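Local coordinates for enterobactin synthetase component F-related protein (Vibrio cholerae serotype O1, PDB 4OXI) that is an adenylation domain (AlmE) of a lipopolysaccharide-modification pathway, holds glycyl-adenosine-5'-phosphate, and probably activates glycine with ATP, at residues Q400-R405 against E411-E416; M404-A409 against G459-L464; H54-A59 against A116-G121; Y76-M81 against Y275-G280. All blocks are in the same frame, centred on the assembly; numbering follows the deposited sequence.

How the contacts relate
Contacts 1 and 2 form one group and contacts 3 and 4 another. Contacts 1 and 2 share Met-404 and Arg-405 on strand 403-405 and both reach the same antiparallel sheet. Their centres are about 8 Å apart, and Arg-414 of contact 1 packs on Leu-464 of contact 2. Contacts 3 and 4 have centres about 10 Å apart and are joined by Ile-56 and Ala-59 against Leu-277 and Ile-278. The groups are well separated: contacts 2 and 4 have centres about 38 Å apart and nearest atoms about 19 Å apart. Within contact 2, segment 459-464 carries His-463, whose ring lies against the adenine of glycyl-adenosine-5'-phosphate.

Contact 1 (Q400-R405 against E411-E416)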
loop_
_atom_site.group_PDB
_atom_site.type_symbol
_atom_site.label_atom_id
_atom_site.label_comp_id
_atom_site.label_asym_id
_atom_site.label_seq_id
_atom_site.Cartn_x
_atom_site.Cartn_y
_atom_site.Cartn_z
ATOM N N GLN A 400 5.328 -16.525 27.276
ATOM C CA GLN A 400 4.985 -17.867 27.742
ATOM C C GLN A 400 4.204 -18.652 26.684
ATOM O O GLN A 400 4.096 -19.876 26.763
ATOM C CB GLN A 400 4.172 -17.800 29.038
ATOM C CG GLN A 400 4.360 -16.525 29.854
ATOM C CD GLN A 400 5.736 -16.413 30.472
ATOM O OE1 GLN A 400 6.560 -17.321 30.356
ATOM N NE2 GLN A 400 5.992 -15.295 31.142
ATOM N N GLY A 401 3.657 -17.954 25.696
ATOM C CA GLY A 401 2.866 -18.618 24.672
ATOM C C GLY A 401 1.390 -18.687 25.010
ATOM O O GLY A 401 0.651 -19.476 24.433
ATOM N N GLU A 402 0.950 -17.857 25.947
ATOM C CA GLU A 402 -0.470 -17.776 26.266
ATOM C C GLU A 402 -1.194 -16.832 25.299
ATOM O O GLU A 402 -0.885 -15.636 25.244
ATOM C CB GLU A 402 -0.670 -17.300 27.710
ATOM C CG GLU A 402 -2.148 -17.118 28.106
ATOM C CD GLU A 402 -2.330 -16.500 29.494
ATOM O OE1 GLU A 402 -1.667 -15.475 29.798
ATOM O OE2 GLU A 402 -3.144 -17.043 30.279
ATOM N N LEU A 403 -2.144 -17.372 24.535
ATOM C CA LEU A 403 -2.968 -16.570 23.646
ATOM C C LEU A 403 -4.093 -15.928 24.447
ATOM O O LEU A 403 -4.792 -16.600 25.196
ATOM C CB LEU A 403 -3.547 -17.424 22.518
ATOM C CG LEU A 403 -4.234 -16.688 21.359
ATOM C CD1 LEU A 403 -4.089 -17.462 20.069
ATOM C CD2 LEU A 403 -5.710 -16.443 21.630
ATOM N N MET A 404 -4.274 -14.626 24.268
ATOM C CA MET A 404 -5.253 -13.874 25.034
ATOM C C MET A 404 -6.048 -12.930 24.116
ATOM O O MET A 404 -5.461 -12.045 23.475
ATOM C CB MET A 404 -4.517 -13.071 26.107
ATOM C CG MET A 404 -5.416 -12.182 26.928
ATOM S SD MET A 404 -6.092 -13.040 28.359
ATOM C CE MET A 404 -4.632 -13.155 29.379
ATOM N N ARG A 405 -7.363 -13.123 24.023
ATOM C CA ARG A 405 -8.205 -12.212 23.241
ATOM C C ARG A 405 -8.069 -10.806 23.834
ATOM O O ARG A 405 -7.878 -10.653 25.041
ATOM C CB ARG A 405 -9.681 -12.647 23.261
ATOM C CG ARG A 405 -9.952 -14.085 22.809
ATOM C CD ARG A 405 -9.541 -14.286 21.362
ATOM N NE ARG A 405 -10.460 -13.600 20.461
ATOM C CZ ARG A 405 -11.422 -14.214 19.779
ATOM N NH1 ARG A 405 -11.574 -15.535 19.880
ATOM N NH2 ARG A 405 -12.222 -13.510 18.988
ATOM N N GLU A 411 -4.761 -4.931 32.023
ATOM C CA GLU A 411 -3.861 -3.787 31.911
ATOM C C GLU A 411 -2.414 -4.259 31.912
ATOM O O GLU A 411 -2.057 -5.164 32.667
ATOM C CB GLU A 411 -4.101 -2.795 33.063
ATOM C CG GLU A 411 -2.997 -1.727 33.246
ATOM C CD GLU A 411 -3.161 -0.522 32.324
ATOM O OE1 GLU A 411 -4.158 -0.478 31.575
ATOM O OE2 GLU A 411 -2.303 0.389 32.348
ATOM N N GLY A 412 -1.603 -3.659 31.039
ATOM C CA GLY A 412 -0.179 -3.951 30.954
ATOM C C GLY A 412 0.221 -5.206 30.193
ATOM O O GLY A 412 1.414 -5.454 30.003
ATOM N N TYR A 413 -0.754 -6.008 29.771
ATOM C CA TYR A 413 -0.453 -7.243 29.042
ATOM C C TYR A 413 0.388 -6.957 27.794
ATOM O O TYR A 413 0.149 -5.978 27.082
ATOM C CB TYR A 413 -1.736 -7.962 28.652
ATOM C CG TYR A 413 -1.544 -9.435 28.408
ATOM C CD1 TYR A 413 -1.412 -10.321 29.471
ATOM C CD2 TYR A 413 -1.496 -9.946 27.120
ATOM C CE1 TYR A 413 -1.235 -11.673 29.257
ATOM C CE2 TYR A 413 -1.321 -11.298 26.895
ATOM C CZ TYR A 413 -1.189 -12.157 27.969
ATOM O OH TYR A 413 -1.018 -13.503 27.744
ATOM N N ARG A 414 1.360 -7.823 27.532
ATOM C CA ARG A 414 2.420 -7.522 26.581
ATOM C C ARG A 414 2.719 -8.756 25.738
ATOM O O ARG A 414 2.666 -9.879 26.239
ATOM C CB ARG A 414 3.674 -7.089 27.352
ATOM C CG ARG A 414 4.802 -6.513 26.506
ATOM C CD ARG A 414 6.057 -6.232 27.352
ATOM N NE ARG A 414 7.069 -5.506 26.584
ATOM C CZ ARG A 414 7.930 -6.080 25.744
ATOM N NH1 ARG A 414 7.909 -7.399 25.563
ATOM N NH2 ARG A 414 8.810 -5.338 25.077
ATOM N N GLY A 415 3.017 -8.549 24.456
ATOM C CA GLY A 415 3.382 -9.646 23.576
ATOM C C GLY A 415 3.134 -9.354 22.103
ATOM O O GLY A 415 2.954 -8.198 21.700
ATOM N N GLU A 416 3.135 -10.406 21.292
ATOM C CA GLU A 416 2.948 -10.250 19.863
ATOM C C GLU A 416 1.470 -10.138 19.515
ATOM O O GLU A 416 0.652 -10.905 20.013
ATOM C CB GLU A 416 3.579 -11.417 19.105
ATOM C CG GLU A 416 3.205 -11.431 17.633
ATOM C CD GLU A 416 3.982 -12.444 16.835
ATOM O OE1 GLU A 416 4.730 -13.235 17.446
ATOM O OE2 GLU A 416 3.853 -12.441 15.590
#
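Tyr-413 reaches across to Met-404 of strand 403-405 and to Glu-402 just before it. The close-packed part is Met-404 on the ring. Its CG lies over one face, offset toward the rim. The chain bends at chi2 (88°) and chi3 (72°), which curls the methyl back so that CE stands 3.7 Å from Tyr-413 CE1. The sulfur is farther off, with SD 5.2 Å from the ring centroid and above the face, a distant Met-aromatic contact. The looser, solvent side belongs to Glu-402, an exposed residue with an extended side chain. Tyr-413 OH donates to Glu-402 OE1 at 2.9 Å. The hydroxyl meets this oxygen on its anti side, 29° out of the carboxylate plane. The single bond anchors the ring at its polar end, while Met-404 covers a face. This is a surface contact in a strand-loop-strand connection of the antiparallel sheet. Met-404 pairs through its backbone with Ile-396 on strand 394-397, and Tyr-413 pairs with Lys-456 on strand 445-457.

Contact 2 (M404-A409 against G459-L464); sequences MRFESA and GVLIHL. With GAP (glycyl-adenosine-5'-phosphate), chain B.
Phe-406 and Leu-461 lie side by side with their ends pointing opposite ways, and the phenyl ring meets Leu-461 of strand 460-466 and the Gly-459 carbonyl just before it. Phe-406 CE1 lies 3.9 Å from Leu-461 CG and about as near to CD2, an oblique approach. The next ring atom, CZ, faces the backbone: it stands 3.5 Å from Gly-459 O, which lies at the ring edge near its plane. A chi1 of 170° turns the Phe-406 ring away from its own backbone N and toward strand 460-466. No hydrogen bond crosses the contact. Farther along the strand, His-463 turns a ring face to the adenine of glycyl-adenosine-5'-phosphate. The ligand's N3 lies 3.9 Å above the centre of the His-463 ring, and His-463 NE2 is hydrogen-bonded to Asp-452. The contact thus joins the turn after strand 403-405 to a strand that reaches the ligand pocket. Leu-394 of strand 394-397 touches both Phe-406 and Leu-461. Lys-456 of strand 445-457 makes a cation-pi contact with Phe-406.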
loop_
_atom_site.group_PDB
_atom_site.type_symbol
_atom_site.label_atom_id
_atom_site.label_comp_id
_atom_site.label_asym_id
_atom_site.label_seq_id
_atom_site.Cartn_x
_atom_site.Cartn_y
_atom_site.Cartn_z
ATOM N N MET A 404 -4.274 -14.626 24.268
ATOM C CA MET A 404 -5.253 -13.874 25.034
ATOM C C MET A 404 -6.048 -12.930 24.116
ATOM O O MET A 404 -5.461 -12.045 23.475
ATOM C CB MET A 404 -4.517 -13.071 26.107
ATOM C CG MET A 404 -5.416 -12.182 26.928
ATOM S SD MET A 404 -6.092 -13.040 28.359
ATOM C CE MET A 404 -4.632 -13.155 29.379
ATOM N N ARG A 405 -7.363 -13.123 24.023
ATOM C CA ARG A 405 -8.205 -12.212 23.241
ATOM C C ARG A 405 -8.069 -10.806 23.834
ATOM O O ARG A 405 -7.878 -10.653 25.041
ATOM C CB ARG A 405 -9.681 -12.647 23.261
ATOM C CG ARG A 405 -9.952 -14.085 22.809
ATOM C CD ARG A 405 -9.541 -14.286 21.362
ATOM N NE ARG A 405 -10.460 -13.600 20.461
ATOM C CZ ARG A 405 -11.422 -14.214 19.779
ATOM N NH1 ARG A 405 -11.574 -15.535 19.880
ATOM N NH2 ARG A 405 -12.222 -13.510 18.988
ATOM N N PHE A 406 -8.152 -9.785 22.988
ATOM C CA PHE A 406 -7.925 -8.407 23.416
ATOM C C PHE A 406 -8.914 -7.952 24.496
ATOM O O PHE A 406 -8.549 -7.220 25.421
ATOM C CB PHE A 406 -7.991 -7.473 22.203
ATOM C CG PHE A 406 -8.009 -6.014 22.558
ATOM C CD1 PHE A 406 -6.829 -5.335 22.784
ATOM C CD2 PHE A 406 -9.206 -5.325 22.663
ATOM C CE1 PHE A 406 -6.833 -3.987 23.110
ATOM C CE2 PHE A 406 -9.222 -3.974 22.995
ATOM C CZ PHE A 406 -8.032 -3.308 23.215
ATOM N N GLU A 407 -10.164 -8.389 24.361
ATOM C CA GLU A 407 -11.244 -8.035 25.282
ATOM C C GLU A 407 -11.042 -8.623 26.682
ATOM O O GLU A 407 -11.627 -8.133 27.645
ATOM C CB GLU A 407 -12.581 -8.535 24.732
ATOM C CG GLU A 407 -12.996 -7.940 23.376
ATOM C CD GLU A 407 -12.186 -8.464 22.167
ATOM O OE1 GLU A 407 -11.446 -9.477 22.286
ATOM O OE2 GLU A 407 -12.293 -7.839 21.083
ATOM N N SER A 408 -10.231 -9.678 26.780
ATOM C CA SER A 408 -9.956 -10.357 28.049
ATOM C C SER A 408 -8.603 -9.966 28.647
ATOM O O SER A 408 -8.333 -10.229 29.816
ATOM C CB SER A 408 -9.971 -11.877 27.861
ATOM O OG SER A 408 -11.225 -12.331 27.399
ATOM N N ALA A 409 -7.740 -9.358 27.844
ATOM C CA ALA A 409 -6.393 -9.055 28.313
ATOM C C ALA A 409 -6.409 -7.951 29.363
ATOM O O ALA A 409 -7.096 -6.952 29.200
ATOM C CB ALA A 409 -5.506 -8.663 27.152
ATOM N N GLY A 459 -6.604 0.578 28.038
ATOM C CA GLY A 459 -7.605 0.123 27.086
ATOM C C GLY A 459 -7.224 0.190 25.608
ATOM O O GLY A 459 -8.023 -0.204 24.748
ATOM N N VAL A 460 -6.021 0.677 25.304
ATOM C CA VAL A 460 -5.574 0.731 23.914
ATOM C C VAL A 460 -4.225 0.037 23.720
ATOM O O VAL A 460 -3.525 -0.268 24.685
ATOM C CB VAL A 460 -5.490 2.187 23.403
ATOM C CG1 VAL A 460 -6.861 2.847 23.465
ATOM C CG2 VAL A 460 -4.509 2.975 24.232
ATOM N N LEU A 461 -3.865 -0.218 22.469
ATOM C CA LEU A 461 -2.602 -0.874 22.176
ATOM C C LEU A 461 -1.518 0.158 21.923
ATOM O O LEU A 461 -1.760 1.183 21.288
ATOM C CB LEU A 461 -2.759 -1.787 20.961
ATOM C CG LEU A 461 -3.608 -3.032 21.192
ATOM C CD1 LEU A 461 -3.846 -3.774 19.885
ATOM C CD2 LEU A 461 -2.905 -3.935 22.191
ATOM N N ILE A 462 -0.324 -0.103 22.437
ATOM C CA ILE A 462 0.841 0.721 22.134
ATOM C C ILE A 462 1.831 -0.150 21.366
ATOM O O ILE A 462 2.130 -1.258 21.799
ATOM C CB ILE A 462 1.536 1.195 23.417
ATOM C CG1 ILE A 462 0.531 1.853 24.368
ATOM C CG2 ILE A 462 2.706 2.114 23.086
ATOM C CD1 ILE A 462 -0.100 3.068 23.809
ATOM N N HIS A 463 2.344 0.344 20.240
ATOM C CA HIS A 463 3.255 -0.456 19.423
ATOM C C HIS A 463 4.654 -0.277 19.955
ATOM O O HIS A 463 5.126 0.846 20.042
ATOM C CB HIS A 463 3.203 -0.021 17.951
ATOM C CG HIS A 463 4.073 -0.838 17.044
ATOM N ND1 HIS A 463 5.421 -0.593 16.882
ATOM C CD2 HIS A 463 3.787 -1.896 16.244
ATOM C CE1 HIS A 463 5.927 -1.464 16.024
ATOM N NE2 HIS A 463 4.959 -2.268 15.625
ATOM N N LEU A 464 5.315 -1.384 20.297
ATOM C CA LEU A 464 6.628 -1.342 20.953
ATOM C C LEU A 464 7.806 -1.670 20.026
ATOM O O LEU A 464 8.949 -1.295 20.300
ATOM C CB LEU A 464 6.639 -2.282 22.161
ATOM C CG LEU A 464 5.619 -1.941 23.250
ATOM C CD1 LEU A 464 5.562 -3.011 24.327
ATOM C CD2 LEU A 464 5.912 -0.581 23.873
HETATM N N GAP B . -1.024 -1.300 5.358
HETATM C CA GAP B . -0.252 -0.166 5.947
HETATM C C GAP B . 1.199 -0.602 6.017
HETATM O O GAP B . 2.086 0.125 6.424
HETATM P PA GAP B . 2.934 -2.667 5.483
HETATM O O1A GAP B . 2.583 -4.124 5.314
HETATM O O2A GAP B . 3.807 -1.957 4.461
HETATM O O3A GAP B . 1.502 -1.954 5.582
HETATM C "C5'" GAP B . 3.010 -3.246 8.039
HETATM O "O5'" GAP B . 3.586 -2.528 6.946
HETATM C "C4'" GAP B . 3.844 -2.997 9.280
HETATM O "O4'" GAP B . 4.036 -1.590 9.449
HETATM C "C3'" GAP B . 3.151 -3.416 10.558
HETATM O "O3'" GAP B . 3.329 -4.810 10.807
HETATM C "C2'" GAP B . 3.827 -2.529 11.589
HETATM O "O2'" GAP B . 5.125 -3.020 11.888
HETATM C "C1'" GAP B . 4.109 -1.256 10.834
HETATM N N9 GAP B . 3.055 -0.263 11.137
HETATM C C8 GAP B . 1.969 -0.016 10.380
HETATM N N7 GAP B . 1.206 0.965 10.925
HETATM C C5 GAP B . 1.811 1.350 12.070
HETATM C C6 GAP B . 1.525 2.329 13.139
HETATM N N6 GAP B . 0.427 3.130 13.075
HETATM N N1 GAP B . 2.409 2.408 14.162
HETATM C C2 GAP B . 3.511 1.625 14.227
HETATM N N3 GAP B . 3.825 0.714 13.286
HETATM C C4 GAP B . 3.030 0.539 12.203
#

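Contact 3 (H54-A59 against A116-G121)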
loop_
_atom_site.group_PDB
_atom_site.type_symbol
_atom_site.label_atom_id
_atom_site.label_comp_id
_atom_site.label_asym_id
_atom_site.label_seq_id
_atom_site.Cartn_x
_atom_site.Cartn_y
_atom_site.Cartn_z
ATOM N N HIS A 54 -22.711 -1.505 -3.206
ATOM C CA HIS A 54 -23.905 -0.734 -3.574
ATOM C C HIS A 54 -23.702 0.747 -3.311
ATOM O O HIS A 54 -24.085 1.579 -4.121
ATOM C CB HIS A 54 -25.153 -1.198 -2.820
ATOM C CG HIS A 54 -26.347 -0.327 -3.058
ATOM N ND1 HIS A 54 -27.136 -0.435 -4.187
ATOM C CD2 HIS A 54 -26.873 0.686 -2.327
ATOM C CE1 HIS A 54 -28.102 0.465 -4.133
ATOM N NE2 HIS A 54 -27.968 1.156 -3.014
ATOM N N SER A 55 -23.101 1.064 -2.168
ATOM C CA SER A 55 -22.818 2.446 -1.827
ATOM C C SER A 55 -21.892 3.097 -2.850
ATOM O O SER A 55 -22.047 4.272 -3.170
ATOM C CB SER A 55 -22.176 2.526 -0.448
ATOM O OG SER A 55 -23.011 1.939 0.520
ATOM N N ILE A 56 -20.929 2.334 -3.357
ATOM C CA ILE A 56 -20.009 2.874 -4.343
ATOM C C ILE A 56 -20.741 3.161 -5.647
ATOM O O ILE A 56 -20.585 4.243 -6.227
ATOM C CB ILE A 56 -18.794 1.939 -4.581
ATOM C CG1 ILE A 56 -17.796 2.076 -3.437
ATOM C CG2 ILE A 56 -18.112 2.271 -5.885
ATOM C CD1 ILE A 56 -16.685 1.039 -3.456
ATOM N N LEU A 57 -21.545 2.208 -6.110
ATOM C CA LEU A 57 -22.311 2.420 -7.337
ATOM C C LEU A 57 -23.279 3.601 -7.203
ATOM O O LEU A 57 -23.434 4.388 -8.136
ATOM C CB LEU A 57 -23.057 1.155 -7.736
ATOM C CG LEU A 57 -22.157 -0.030 -8.074
ATOM C CD1 LEU A 57 -22.970 -1.177 -8.627
ATOM C CD2 LEU A 57 -21.101 0.402 -9.068
ATOM N N ALA A 58 -23.913 3.733 -6.041
ATOM C CA ALA A 58 -24.833 4.851 -5.806
ATOM C C ALA A 58 -24.097 6.192 -5.821
ATOM O O ALA A 58 -24.579 7.152 -6.411
ATOM C CB ALA A 58 -25.590 4.665 -4.484
ATOM N N ALA A 59 -22.935 6.246 -5.167
ATOM C CA ALA A 59 -22.110 7.454 -5.135
ATOM C C ALA A 59 -21.725 7.941 -6.532
ATOM O O ALA A 59 -21.711 9.145 -6.797
ATOM C CB ALA A 59 -20.861 7.223 -4.289
ATOM N N ALA A 116 -11.957 0.321 -13.398
ATOM C CA ALA A 116 -12.454 -0.678 -14.338
ATOM C C ALA A 116 -12.386 -2.052 -13.710
ATOM O O ALA A 116 -13.295 -2.864 -13.861
ATOM C CB ALA A 116 -11.619 -0.659 -15.640
ATOM N N SER A 117 -11.286 -2.328 -13.020
ATOM C CA SER A 117 -11.129 -3.635 -12.405
ATOM C C SER A 117 -12.121 -3.818 -11.269
ATOM O O SER A 117 -12.738 -4.885 -11.133
ATOM C CB SER A 117 -9.702 -3.831 -11.893
ATOM O OG SER A 117 -9.661 -4.988 -11.077
ATOM N N TYR A 118 -12.280 -2.784 -10.447
ATOM C CA TYR A 118 -13.237 -2.870 -9.349
ATOM C C TYR A 118 -14.677 -3.046 -9.867
ATOM O O TYR A 118 -15.401 -3.938 -9.424
ATOM C CB TYR A 118 -13.164 -1.648 -8.405
ATOM C CG TYR A 118 -14.247 -1.758 -7.361
ATOM C CD1 TYR A 118 -14.070 -2.568 -6.249
ATOM C CD2 TYR A 118 -15.473 -1.117 -7.520
ATOM C CE1 TYR A 118 -15.065 -2.721 -5.303
ATOM C CE2 TYR A 118 -16.484 -1.265 -6.577
ATOM C CZ TYR A 118 -16.274 -2.076 -5.477
ATOM O OH TYR A 118 -17.257 -2.234 -4.528
ATOM N N LEU A 119 -15.089 -2.179 -10.789
ATOM C CA LEU A 119 -16.455 -2.196 -11.301
ATOM C C LEU A 119 -16.776 -3.519 -11.989
ATOM O O LEU A 119 -17.910 -4.000 -11.924
ATOM C CB LEU A 119 -16.667 -1.029 -12.261
ATOM C CG LEU A 119 -16.691 0.346 -11.587
ATOM C CD1 LEU A 119 -16.788 1.455 -12.619
ATOM C CD2 LEU A 119 -17.855 0.451 -10.614
ATOM N N GLY A 120 -15.765 -4.115 -12.622
ATOM C CA GLY A 120 -15.938 -5.357 -13.353
ATOM C C GLY A 120 -15.654 -6.645 -12.583
ATOM O O GLY A 120 -15.668 -7.729 -13.170
ATOM N N GLY A 121 -15.390 -6.551 -11.282
ATOM C CA GLY A 121 -15.109 -7.747 -10.501
ATOM C C GLY A 121 -13.793 -8.444 -10.843
ATOM O O GLY A 121 -13.619 -9.640 -10.612
#
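Ile-56 sets its CD1 methyl against the phenol end of Tyr-118. This methyl is 3.5 Å from Tyr-118 OH and 3.7 Å from Tyr-118 CZ. The two side chains point at each other from their helices, and the methyl approaches the ring obliquely. The second branch joins in, with Ile-56 CG2 4.0 Å from Tyr-118 CE2. The tyrosine therefore has both branches of the isoleucine against the outer end of its ring, on the same side. The Tyr-118 ring extends toward helix 51-62. Its hydroxyl is hydrogen-bonded to His-240, which satisfies this buried oxygen. Arg-53 adds a cation-pi contact to the ring and a hydrogen bond to the Tyr-118 carbonyl. Beside this pair, Leu-57 and Leu-119 lie alongside, pointing opposite ways. Their CD2 methyls meet, Leu-57 CD2 to Leu-119 CD2 at 3.6 Å, an apolar contact between branch ends. All four touching residues are buried. Leu-119 also rests on Ala-85 and Leu-86 of helix 78-95, and Ile-56 on Leu-277 of helix 268-279. Helix 108-119 ends at Leu-119, within the contact. Gly-121, at positive phi, is the C-prime residue of a Schellman motif, with bonds from Met-122 N to Ser-117 O and from Gly-121 N to Tyr-118 O. The contact is apolar packing of this Schellman-capped helix on helix 51-62 in the AMP-binding (adenylate-forming) fold.

Contact 4 (Y76-M81 against Y275-G280)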
loop_
_atom_site.group_PDB
_atom_site.type_symbol
_atom_site.label_atom_id
_atom_site.label_comp_id
_atom_site.label_asym_id
_atom_site.label_seq_id
_atom_site.Cartn_x
_atom_site.Cartn_y
_atom_site.Cartn_z
ATOM N N TYR A 76 -11.366 15.115 -14.092
ATOM C CA TYR A 76 -12.300 14.205 -14.754
ATOM C C TYR A 76 -13.490 13.990 -13.844
ATOM O O TYR A 76 -13.324 13.705 -12.645
ATOM C CB TYR A 76 -11.628 12.850 -15.073
ATOM C CG TYR A 76 -10.361 12.980 -15.897
ATOM C CD1 TYR A 76 -10.393 12.878 -17.285
ATOM C CD2 TYR A 76 -9.146 13.236 -15.292
ATOM C CE1 TYR A 76 -9.240 13.018 -18.045
ATOM C CE2 TYR A 76 -7.988 13.375 -16.043
ATOM C CZ TYR A 76 -8.039 13.260 -17.413
ATOM O OH TYR A 76 -6.883 13.395 -18.155
ATOM N N THR A 77 -14.694 14.140 -14.397
ATOM C CA THR A 77 -15.913 13.929 -13.609
ATOM C C THR A 77 -16.189 12.440 -13.368
ATOM O O THR A 77 -15.577 11.576 -14.008
ATOM C CB THR A 77 -17.133 14.499 -14.325
ATOM O OG1 THR A 77 -17.286 13.807 -15.557
ATOM C CG2 THR A 77 -16.967 16.008 -14.609
ATOM N N TYR A 78 -17.114 12.141 -12.460
ATOM C CA TYR A 78 -17.531 10.762 -12.228
ATOM C C TYR A 78 -18.029 10.121 -13.517
ATOM O O TYR A 78 -17.767 8.946 -13.778
ATOM C CB TYR A 78 -18.572 10.674 -11.094
ATOM C CG TYR A 78 -17.879 10.586 -9.763
ATOM C CD1 TYR A 78 -17.550 11.733 -9.043
ATOM C CD2 TYR A 78 -17.489 9.357 -9.255
ATOM C CE1 TYR A 78 -16.863 11.643 -7.833
ATOM C CE2 TYR A 78 -16.813 9.261 -8.065
ATOM C CZ TYR A 78 -16.492 10.394 -7.367
ATOM O OH TYR A 78 -15.809 10.251 -6.188
ATOM N N GLN A 79 -18.701 10.907 -14.349
ATOM C CA GLN A 79 -19.245 10.392 -15.596
ATOM C C GLN A 79 -18.117 10.062 -16.554
ATOM O O GLN A 79 -18.134 9.011 -17.216
ATOM C CB GLN A 79 -20.194 11.424 -16.225
ATOM C CG GLN A 79 -20.805 10.991 -17.565
ATOM C CD GLN A 79 -21.802 9.844 -17.422
ATOM O OE1 GLN A 79 -22.746 9.918 -16.634
ATOM N NE2 GLN A 79 -21.584 8.771 -18.177
ATOM N N GLU A 80 -17.136 10.952 -16.647
ATOM C CA GLU A 80 -16.016 10.703 -17.542
ATOM C C GLU A 80 -15.191 9.507 -17.071
ATOM O O GLU A 80 -14.740 8.714 -17.883
ATOM C CB GLU A 80 -15.136 11.950 -17.665
ATOM C CG GLU A 80 -15.805 13.108 -18.409
ATOM C CD GLU A 80 -15.100 14.451 -18.168
ATOM O OE1 GLU A 80 -14.334 14.575 -17.182
ATOM O OE2 GLU A 80 -15.327 15.388 -18.958
ATOM N N MET A 81 -14.978 9.384 -15.761
ATOM C CA MET A 81 -14.223 8.243 -15.229
ATOM C C MET A 81 -15.013 6.954 -15.438
ATOM O O MET A 81 -14.443 5.896 -15.724
ATOM C CB MET A 81 -13.910 8.435 -13.737
ATOM C CG MET A 81 -12.853 9.504 -13.448
ATOM S SD MET A 81 -11.259 9.132 -14.233
ATOM C CE MET A 81 -10.872 7.539 -13.484
ATOM N N TYR A 275 -11.936 5.159 -0.682
ATOM C CA TYR A 275 -12.483 6.120 0.271
ATOM C C TYR A 275 -13.072 7.292 -0.507
ATOM O O TYR A 275 -14.174 7.755 -0.229
ATOM C CB TYR A 275 -11.349 6.658 1.120
ATOM C CG TYR A 275 -11.712 7.338 2.420
ATOM C CD1 TYR A 275 -12.954 7.157 3.032
ATOM C CD2 TYR A 275 -10.782 8.142 3.055
ATOM C CE1 TYR A 275 -13.245 7.775 4.258
ATOM C CE2 TYR A 275 -11.055 8.748 4.252
ATOM C CZ TYR A 275 -12.283 8.571 4.854
ATOM O OH TYR A 275 -12.497 9.215 6.049
ATOM N N SER A 276 -12.324 7.791 -1.485
ATOM C CA SER A 276 -12.829 8.900 -2.277
ATOM C C SER A 276 -14.051 8.459 -3.085
ATOM O O SER A 276 -15.044 9.173 -3.182
ATOM C CB SER A 276 -11.743 9.438 -3.211
ATOM O OG SER A 276 -12.275 10.459 -4.049
ATOM N N LEU A 277 -13.970 7.272 -3.663
ATOM C CA LEU A 277 -15.002 6.795 -4.573
ATOM C C LEU A 277 -16.344 6.602 -3.858
ATOM O O LEU A 277 -17.383 7.016 -4.354
ATOM C CB LEU A 277 -14.543 5.477 -5.196
ATOM C CG LEU A 277 -15.316 4.768 -6.310
ATOM C CD1 LEU A 277 -15.795 5.697 -7.418
ATOM C CD2 LEU A 277 -14.393 3.708 -6.887
ATOM N N ILE A 278 -16.318 5.971 -2.690
ATOM C CA ILE A 278 -17.552 5.685 -1.975
ATOM C C ILE A 278 -18.207 6.974 -1.493
ATOM O O ILE A 278 -19.411 7.010 -1.237
ATOM C CB ILE A 278 -17.317 4.718 -0.798
ATOM C CG1 ILE A 278 -18.651 4.180 -0.264
ATOM C CG2 ILE A 278 -16.542 5.398 0.303
ATOM C CD1 ILE A 278 -18.480 3.089 0.773
ATOM N N SER A 279 -17.410 8.039 -1.404
ATOM C CA SER A 279 -17.883 9.313 -0.891
ATOM C C SER A 279 -18.319 10.266 -1.986
ATOM O O SER A 279 -18.888 11.310 -1.689
ATOM C CB SER A 279 -16.777 9.998 -0.093
ATOM O OG SER A 279 -16.245 9.134 0.888
ATOM N N GLY A 280 -18.026 9.932 -3.244
ATOM C CA GLY A 280 -18.283 10.852 -4.346
ATOM C C GLY A 280 -17.351 12.059 -4.325
ATOM O O GLY A 280 -17.610 13.073 -4.976
#
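Tyr-78, in the first turn of helix 78-95 behind a capping box, packs on the Schellman end of helix 268-279, where it bears on Leu-277 and Gly-280. The edge of the Tyr-78 ring faces Leu-277, with Tyr-78 CE2 3.8 Å from Leu-277 CD1 and the methyl in the ring plane. Leu-277 brings its methyl end toward the tyrosine through a chi1 of -173°, which sets CG opposite the backbone N. The other ortho carbon to the hydroxyl approaches backbone: Tyr-78 CE1 lies 3.3 Å from Gly-280 O, obliquely to the ring. The hydroxyl itself sits over the turn at Gly-280, with Tyr-78 OH 3.1 Å from Gly-280 CA. It is hydrogen-bonded to the carbonyl of Ala-281, the residue after the segment, so the buried phenol has a polar partner. In the capping box, Glu-80 N donates to Thr-77 OG1 at 3.1 Å. The return bond runs from Thr-77 N to Glu-80 OE1 at 2.8 Å, with OE1 met from above the carboxylate plane. This fixes the turn from which Tyr-78 projects. Gly-280 has positive phi, and its N bonds back to Leu-277 O at 3.2 Å. Around the contact, Tyr-78 rests on Ala-68 of strand 67-71. Leu-277 also packs on Ile-56 and Ile-60 of helix 51-62 and on Trp-115 of helix 108-119.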